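Local coordinates for protein probable UbiX-like flavin prenyltransferase (Escherichia coli, PDB 1SBZ) that binds FMN and probably prenylates the reduced flavin with dimethylallyl phosphate, supplying prenyl-FMN to a phenolic acid decarboxylase, at residues V17-A22 with R168-F173; F76-M81 with D108-E113. All coordinates share one frame; numbering follows the deposited sequence.

Helix 13-24 follows the first strand of the sheet, and the chain must run almost to its C-terminal end before helix 158-170 returns to pack beside it. Interaction 1 therefore closes a loop of about 145 residues, holding the first and last helices together on one face of the parallel sheet. Interaction 2 is nested inside that loop: the start of strand 80-86 meets the end of helix 102-112, which covers the other face, after only 26 intervening residues. The two contacts, whose centres lie 18 Å apart, meet where the ring of Phe173 packs against the backbone of residues 79-81, with CE2 of Phe173 3.6 Å from O of Asp79.

Interaction 1 (V17-A22 with R168-F173); sequences VALLQA and RVLDQF
Leu19 makes most of the contact between helix 13-24 and helix 158-170, two neighbours on one face of the parallel sheet of this Rossmann-like flavoprotein fold. With CG anti to the backbone N (chi1 175°), its side chain reaches across to the last helix, and the single methyl CD1 makes both of its closest contacts: 3.8 Å to CG1 of Val169 and 3.7 Å to CD1 of Leu170. It crosses the Val169 side chain at about a right angle, whereas it meets Leu170 at a slant, so that CD1 of Leu170 also comes within 4.1 Å of CG of Leu19. Leu19 rests as well on Val5, Ile82 and Ile84 of the sheet. A flexible branched leucine suits this junction of two helices and two strands, and the compact Val169 fits between Leu19 and the strand residues Ile82 and Val120, which it touches.

The next residue, Leu20, packs on Val5 and Met7 of strand 2-7. One turn beyond Leu19, Ala22 completes the helix pair: its CB lies 4.3 Å from CD2 of Leu170, whose two methyls thus serve two positions one turn apart. No hydrogen bond links the segments; the joint is purely apolar.

The polar side of 168-173 faces other partners. Arg168 forms salt bridges with Asp171 and with Glu113 of a neighbouring subunit, and Asp171 also pairs with Arg182. Within the segment the guanidinium approaches side-on, NE and NH2 of Arg168 both donating to the one oxygen OD2 of Asp171, at 3.3 Å from NE and 3.2 Å from NH2, with the oxygen almost in the guanidinium plane.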
ATOM      1  N   VAL D  17      23.626  28.459  15.137  1.00 22.37           N
ATOM      2  CA  VAL D  17      24.152  29.559  15.957  1.00 22.81           C
ATOM      3  C   VAL D  17      23.256  30.798  15.886  1.00 23.30           C
ATOM      4  O   VAL D  17      22.960  31.407  16.913  1.00 23.14           O
ATOM      5  CB  VAL D  17      25.606  29.928  15.567  1.00 22.73           C
ATOM      6  CG1 VAL D  17      26.147  31.054  16.462  1.00 22.81           C
ATOM      7  CG2 VAL D  17      26.508  28.703  15.647  1.00 22.31           C
ATOM      8  N   ALA D  18      22.815  31.149  14.675  1.00 23.57           N
ATOM      9  CA  ALA D  18      21.958  32.310  14.480  1.00 24.19           C
ATOM     10  C   ALA D  18      20.590  32.148  15.149  1.00 24.64           C
ATOM     11  O   ALA D  18      20.068  33.098  15.731  1.00 24.72           O
ATOM     12  CB  ALA D  18      21.799  32.616  13.007  1.00 24.16           C
ATOM     13  N   LEU D  19      20.016  30.950  15.059  1.00 24.89           N
ATOM     14  CA  LEU D  19      18.744  30.670  15.725  1.00 25.33           C
ATOM     15  C   LEU D  19      18.893  30.753  17.247  1.00 25.76           C
ATOM     16  O   LEU D  19      18.017  31.298  17.931  1.00 25.48           O
ATOM     17  CB  LEU D  19      18.176  29.315  15.288  1.00 24.90           C
ATOM     18  CG  LEU D  19      16.902  28.803  15.975  1.00 25.28           C
ATOM     19  CD1 LEU D  19      15.909  28.290  14.946  1.00 24.98           C
ATOM     20  CD2 LEU D  19      17.246  27.721  16.986  1.00 25.41           C
ATOM     21  N   LEU D  20      20.001  30.215  17.761  1.00 26.19           N
ATOM     22  CA  LEU D  20      20.306  30.286  19.188  1.00 27.02           C
ATOM     23  C   LEU D  20      20.545  31.717  19.654  1.00 28.31           C
ATOM     24  O   LEU D  20      20.138  32.083  20.759  1.00 28.65           O
ATOM     25  CB  LEU D  20      21.517  29.415  19.542  1.00 26.37           C
ATOM     26  CG  LEU D  20      21.320  27.908  19.693  1.00 24.64           C
ATOM     27  CD1 LEU D  20      22.675  27.232  19.792  1.00 21.92           C
ATOM     28  CD2 LEU D  20      20.467  27.577  20.909  1.00 21.71           C
ATOM     29  N   GLN D  21      21.208  32.516  18.818  1.00 29.78           N
ATOM     30  CA  GLN D  21      21.403  33.941  19.094  1.00 31.32           C
ATOM     31  C   GLN D  21      20.069  34.684  19.190  1.00 32.11           C
ATOM     32  O   GLN D  21      19.841  35.433  20.141  1.00 32.39           O
ATOM     33  CB  GLN D  21      22.277  34.584  18.015  1.00 31.18           C
ATOM     34  CG  GLN D  21      23.772  34.332  18.178  1.00 32.12           C
ATOM     35  CD  GLN D  21      24.567  34.655  16.925  1.00 32.13           C
ATOM     36  OE1 GLN D  21      24.002  34.814  15.841  1.00 33.42           O
ATOM     37  NE2 GLN D  21      25.882  34.746  17.071  1.00 33.58           N
ATOM     38  N   ALA D  22      19.197  34.474  18.204  1.00 33.15           N
ATOM     39  CA  ALA D  22      17.872  35.102  18.172  1.00 34.27           C
ATOM     40  C   ALA D  22      17.004  34.693  19.365  1.00 35.15           C
ATOM     41  O   ALA D  22      16.235  35.503  19.885  1.00 34.93           O
ATOM     42  CB  ALA D  22      17.160  34.782  16.861  1.00 34.29           C
ATOM     43  N   ARG D 168      11.906  32.172   9.368  1.00 25.81           N
ATOM     44  CA  ARG D 168      10.871  31.283   8.848  1.00 26.82           C
ATOM     45  C   ARG D 168      10.761  29.989   9.654  1.00 27.12           C
ATOM     46  O   ARG D 168       9.686  29.385   9.715  1.00 27.31           O
ATOM     47  CB  ARG D 168      11.108  30.991   7.362  1.00 26.65           C
ATOM     48  CG  ARG D 168      11.148  32.245   6.462  1.00 28.14           C
ATOM     49  CD  ARG D 168       9.847  32.572   5.696  1.00 29.75           C
ATOM     50  NE  ARG D 168       8.668  32.267   6.499  1.00 30.81           N
ATOM     51  CZ  ARG D 168       7.705  31.418   6.161  1.00 29.34           C
ATOM     52  NH1 ARG D 168       7.713  30.789   4.993  1.00 28.13           N
ATOM     53  NH2 ARG D 168       6.706  31.221   7.004  1.00 29.74           N
ATOM     54  N   VAL D 169      11.872  29.570  10.264  1.00 27.83           N
ATOM     55  CA  VAL D 169      11.862  28.473  11.234  1.00 28.30           C
ATOM     56  C   VAL D 169      11.100  28.905  12.499  1.00 28.88           C
ATOM     57  O   VAL D 169      10.208  28.189  12.960  1.00 29.16           O
ATOM     58  CB  VAL D 169      13.297  27.971  11.577  1.00 28.26           C
ATOM     59  CG1 VAL D 169      13.261  26.905  12.672  1.00 28.11           C
ATOM     60  CG2 VAL D 169      13.986  27.409  10.339  1.00 27.89           C
ATOM     61  N   LEU D 170      11.441  30.082  13.031  1.00 29.19           N
ATOM     62  CA  LEU D 170      10.778  30.657  14.213  1.00 29.43           C
ATOM     63  C   LEU D 170       9.268  30.846  14.058  1.00 29.42           C
ATOM     64  O   LEU D 170       8.524  30.665  15.024  1.00 29.33           O
ATOM     65  CB  LEU D 170      11.421  31.991  14.591  1.00 29.51           C
ATOM     66  CG  LEU D 170      12.522  32.042  15.657  1.00 30.57           C
ATOM     67  CD1 LEU D 170      13.223  30.706  15.868  1.00 31.16           C
ATOM     68  CD2 LEU D 170      13.519  33.142  15.311  1.00 30.86           C
ATOM     69  N   ASP D 171       8.826  31.212  12.851  1.00 29.51           N
ATOM     70  CA  ASP D 171       7.398  31.292  12.521  1.00 29.93           C
ATOM     71  C   ASP D 171       6.625  30.051  12.975  1.00 30.17           C
ATOM     72  O   ASP D 171       5.452  30.145  13.337  1.00 29.89           O
ATOM     73  CB  ASP D 171       7.195  31.482  11.014  1.00 30.25           C
ATOM     74  CG  ASP D 171       7.360  32.927  10.569  1.00 30.72           C
ATOM     75  OD1 ASP D 171       7.448  33.822  11.442  1.00 31.38           O
ATOM     76  OD2 ASP D 171       7.399  33.260   9.364  1.00 30.98           O
ATOM     77  N   GLN D 172       7.297  28.901  12.959  1.00 30.57           N
ATOM     78  CA  GLN D 172       6.702  27.628  13.375  1.00 31.45           C
ATOM     79  C   GLN D 172       6.268  27.615  14.839  1.00 31.92           C
ATOM     80  O   GLN D 172       5.397  26.832  15.228  1.00 31.98           O
ATOM     81  CB  GLN D 172       7.665  26.471  13.096  1.00 31.33           C
ATOM     82  CG  GLN D 172       7.829  26.155  11.626  1.00 31.87           C
ATOM     83  CD  GLN D 172       6.549  25.632  11.012  1.00 33.45           C
ATOM     84  OE1 GLN D 172       5.851  24.807  11.618  1.00 33.84           O
ATOM     85  NE2 GLN D 172       6.227  26.108   9.812  1.00 33.53           N
ATOM     86  N   PHE D 173       6.869  28.487  15.644  1.00 32.67           N
ATOM     87  CA  PHE D 173       6.510  28.604  17.058  1.00 33.43           C
ATOM     88  C   PHE D 173       5.869  29.953  17.392  1.00 34.32           C
ATOM     89  O   PHE D 173       5.874  30.380  18.551  1.00 34.11           O
ATOM     90  CB  PHE D 173       7.737  28.354  17.940  1.00 33.13           C
ATOM     91  CG  PHE D 173       8.198  26.923  17.946  1.00 32.79           C
ATOM     92  CD1 PHE D 173       9.218  26.504  17.098  1.00 32.93           C
ATOM     93  CD2 PHE D 173       7.614  25.993  18.798  1.00 32.65           C
ATOM     94  CE1 PHE D 173       9.647  25.178  17.095  1.00 32.00           C
ATOM     95  CE2 PHE D 173       8.041  24.660  18.804  1.00 32.74           C
ATOM     96  CZ  PHE D 173       9.061  24.255  17.951  1.00 32.23           C
TER

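Interaction 2 (F76-M81 with D108-E113)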
ATOM      1  N   PHE D  76       8.683  16.033  31.848  1.00 30.91           N
ATOM      2  CA  PHE D  76       9.339  17.340  31.820  1.00 31.05           C
ATOM      3  C   PHE D  76       8.837  18.133  30.612  1.00 31.03           C
ATOM      4  O   PHE D  76       9.256  17.883  29.473  1.00 31.12           O
ATOM      5  CB  PHE D  76      10.864  17.182  31.785  1.00 31.15           C
ATOM      6  CG  PHE D  76      11.611  18.485  31.733  1.00 31.80           C
ATOM      7  CD1 PHE D  76      11.793  19.246  32.888  1.00 32.30           C
ATOM      8  CD2 PHE D  76      12.144  18.949  30.534  1.00 31.88           C
ATOM      9  CE1 PHE D  76      12.489  20.457  32.848  1.00 32.56           C
ATOM     10  CE2 PHE D  76      12.839  20.155  30.482  1.00 32.48           C
ATOM     11  CZ  PHE D  76      13.015  20.912  31.642  1.00 32.10           C
ATOM     12  N   ARG D  77       7.941  19.084  30.876  1.00 30.69           N
ATOM     13  CA  ARG D  77       7.229  19.818  29.836  1.00 30.67           C
ATOM     14  C   ARG D  77       8.117  20.764  29.018  1.00 30.01           C
ATOM     15  O   ARG D  77       8.890  21.551  29.573  1.00 30.09           O
ATOM     16  CB  ARG D  77       6.065  20.599  30.449  1.00 31.33           C
ATOM     17  CG  ARG D  77       5.118  21.212  29.421  1.00 33.47           C
ATOM     18  CD  ARG D  77       4.424  22.509  29.865  1.00 37.06           C
ATOM     19  NE  ARG D  77       5.362  23.604  30.156  1.00 38.61           N
ATOM     20  CZ  ARG D  77       5.972  24.364  29.241  1.00 39.50           C
ATOM     21  NH1 ARG D  77       5.774  24.162  27.945  1.00 39.62           N
ATOM     22  NH2 ARG D  77       6.796  25.335  29.626  1.00 39.64           N
ATOM     23  N   THR D  78       8.001  20.656  27.696  1.00 28.97           N
ATOM     24  CA  THR D  78       8.557  21.629  26.762  1.00 27.95           C
ATOM     25  C   THR D  78       7.493  21.965  25.726  1.00 27.65           C
ATOM     26  O   THR D  78       6.485  21.266  25.605  1.00 27.37           O
ATOM     27  CB  THR D  78       9.806  21.085  26.030  1.00 28.19           C
ATOM     28  OG1 THR D  78       9.412  20.058  25.113  1.00 27.41           O
ATOM     29  CG2 THR D  78      10.779  20.391  26.990  1.00 27.55           C
ATOM     30  N   ASP D  79       7.731  23.024  24.964  1.00 27.13           N
ATOM     31  CA  ASP D  79       6.807  23.433  23.922  1.00 27.21           C
ATOM     32  C   ASP D  79       7.186  22.864  22.565  1.00 26.38           C
ATOM     33  O   ASP D  79       6.463  23.046  21.593  1.00 26.90           O
ATOM     34  CB  ASP D  79       6.710  24.956  23.864  1.00 27.59           C
ATOM     35  CG  ASP D  79       6.134  25.532  25.130  1.00 29.21           C
ATOM     36  OD1 ASP D  79       4.923  25.838  25.146  1.00 31.86           O
ATOM     37  OD2 ASP D  79       6.805  25.673  26.170  1.00 30.53           O
ATOM     38  N   GLY D  80       8.315  22.168  22.503  1.00 25.24           N
ATOM     39  CA  GLY D  80       8.739  21.533  21.261  1.00 23.67           C
ATOM     40  C   GLY D  80      10.236  21.507  21.075  1.00 22.72           C
ATOM     41  O   GLY D  80      10.992  21.756  22.015  1.00 22.36           O
HETATM   42  N   MSE D  81      10.652  21.224  19.842  1.00 21.62           N
HETATM   43  CA  MSE D  81      12.049  20.976  19.514  1.00 21.15           C
HETATM   44  C   MSE D  81      12.341  21.396  18.077  1.00 20.18           C
HETATM   45  O   MSE D  81      11.511  21.208  17.196  1.00 20.63           O
HETATM   46  CB  MSE D  81      12.374  19.488  19.704  1.00 20.61           C
HETATM   47  CG  MSE D  81      13.796  19.063  19.323  1.00 20.59           C
HETATM   48 SE   MSE D  81      14.185  17.248  19.921  1.00 23.52          SE
HETATM   49  CE  MSE D  81      16.031  17.153  19.408  1.00 21.01           C
ATOM     50  N   ASP D 108      12.067  11.598  19.859  1.00 16.59           N
ATOM     51  CA  ASP D 108      11.090  10.524  20.071  1.00 16.60           C
ATOM     52  C   ASP D 108      10.080  10.882  21.171  1.00 16.34           C
ATOM     53  O   ASP D 108       8.871  10.677  21.006  1.00 16.46           O
ATOM     54  CB  ASP D 108      11.825   9.220  20.402  1.00 16.73           C
ATOM     55  CG  ASP D 108      10.977   7.995  20.146  1.00 17.75           C
ATOM     56  OD1 ASP D 108      10.520   7.797  18.990  1.00 18.68           O
ATOM     57  OD2 ASP D 108      10.723   7.170  21.045  1.00 18.01           O
ATOM     58  N   VAL D 109      10.589  11.442  22.270  1.00 16.03           N
ATOM     59  CA  VAL D 109       9.778  11.926  23.394  1.00 15.80           C
ATOM     60  C   VAL D 109       8.861  13.087  22.986  1.00 15.81           C
ATOM     61  O   VAL D 109       7.665  13.075  23.274  1.00 16.19           O
ATOM     62  CB  VAL D 109      10.679  12.321  24.607  1.00 15.93           C
ATOM     63  CG1 VAL D 109       9.937  13.208  25.601  1.00 15.96           C
ATOM     64  CG2 VAL D 109      11.198  11.077  25.306  1.00 15.42           C
ATOM     65  N   VAL D 110       9.415  14.086  22.315  1.00 15.75           N
ATOM     66  CA  VAL D 110       8.593  15.167  21.771  1.00 16.14           C
ATOM     67  C   VAL D 110       7.394  14.610  20.971  1.00 16.40           C
ATOM     68  O   VAL D 110       6.249  15.019  21.185  1.00 16.43           O
ATOM     69  CB  VAL D 110       9.451  16.177  20.958  1.00 16.19           C
ATOM     70  CG1 VAL D 110       8.607  16.954  19.958  1.00 15.66           C
ATOM     71  CG2 VAL D 110      10.185  17.134  21.908  1.00 16.57           C
ATOM     72  N   LEU D 111       7.657  13.652  20.084  1.00 16.77           N
ATOM     73  CA  LEU D 111       6.595  13.059  19.271  1.00 16.83           C
ATOM     74  C   LEU D 111       5.564  12.274  20.097  1.00 17.06           C
ATOM     75  O   LEU D 111       4.361  12.398  19.860  1.00 16.42           O
ATOM     76  CB  LEU D 111       7.173  12.205  18.130  1.00 16.79           C
ATOM     77  CG  LEU D 111       7.934  12.959  17.017  1.00 16.81           C
ATOM     78  CD1 LEU D 111       8.576  12.000  16.027  1.00 15.04           C
ATOM     79  CD2 LEU D 111       7.037  13.922  16.269  1.00 16.36           C
ATOM     80  N   LYS D 112       6.013  11.491  21.080  1.00 17.29           N
ATOM     81  CA  LYS D 112       5.058  10.725  21.891  1.00 17.80           C
ATOM     82  C   LYS D 112       4.192  11.628  22.776  1.00 17.73           C
ATOM     83  O   LYS D 112       3.066  11.277  23.093  1.00 18.54           O
ATOM     84  CB  LYS D 112       5.749   9.626  22.715  1.00 17.37           C
ATOM     85  CG  LYS D 112       6.415  10.090  23.997  1.00 17.48           C
ATOM     86  CD  LYS D 112       6.983   8.912  24.766  1.00 18.23           C
ATOM     87  CE  LYS D 112       7.719   9.360  26.036  1.00 20.70           C
ATOM     88  NZ  LYS D 112       6.771   9.674  27.130  1.00 19.69           N
ATOM     89  N   GLU D 113       4.714  12.793  23.150  1.00 18.03           N
ATOM     90  CA  GLU D 113       3.977  13.727  24.004  1.00 18.53           C
ATOM     91  C   GLU D 113       3.060  14.649  23.214  1.00 18.75           C
ATOM     92  O   GLU D 113       2.322  15.436  23.807  1.00 19.44           O
ATOM     93  CB  GLU D 113       4.926  14.567  24.873  1.00 18.72           C
ATOM     94  CG  GLU D 113       5.746  13.780  25.895  1.00 18.57           C
ATOM     95  CD  GLU D 113       4.908  13.007  26.900  1.00 20.43           C
ATOM     96  OE1 GLU D 113       3.814  13.482  27.293  1.00 20.78           O
ATOM     97  OE2 GLU D 113       5.354  11.907  27.304  1.00 21.49           O
TER
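Val110 turns its side chain from helix 102-112 toward the beginning of strand 80-86, and one methyl, CG2, makes the closest contacts. Its nearest partner is CB of Met81, a selenomethionine here, at 3.9 Å; OG1 of Thr78 stands 4.4 Å from the same methyl, and C of Gly80 lies 4.5 Å from it. A single branch of valine thus meets two side chains and a piece of backbone. Val110 holds CG1 anti to its own N (chi1 157°), which puts CG2 beside that N and on the side of the strand.

Met81 starts toward the helix, but its end leads elsewhere. From CB onward its chain is fully extended, carrying SE away from Val110 to pack against Val103, Ala106 and Ala107 of the same helix. A long, unbranched residue can span this distance, and the small alanines are consistent with close packing. The side chain of Met81 also lies about 7 Å from that of Thr90 in the FMN pocket. Val110 touches Leu117 of the adjoining strand, so the contact is part of the alpha/beta layer packing of the flavoprotein fold.

The backbone at Gly80 (phi 146°) would jam a CB against the carbonyl oxygen of Asp79, so the conformation of its own chain calls for glycine. The strand is tied into the sheet by backbone bonds of Gly80 to Ile4 and of Met81 to Lys116 and Val118.

At the helix end polarity returns. Lys112 NZ makes a salt bridge to OE2 of Glu113, 2.7 Å away and met nearly along the C-O direction, and also bonds to O of Met124 of a neighbouring subunit. Because no hydrogen bond crosses between the segments, their joint depends on apolar packing, while Lys112 and Glu113 at the helix end engage neighbouring subunits of the dodecamer.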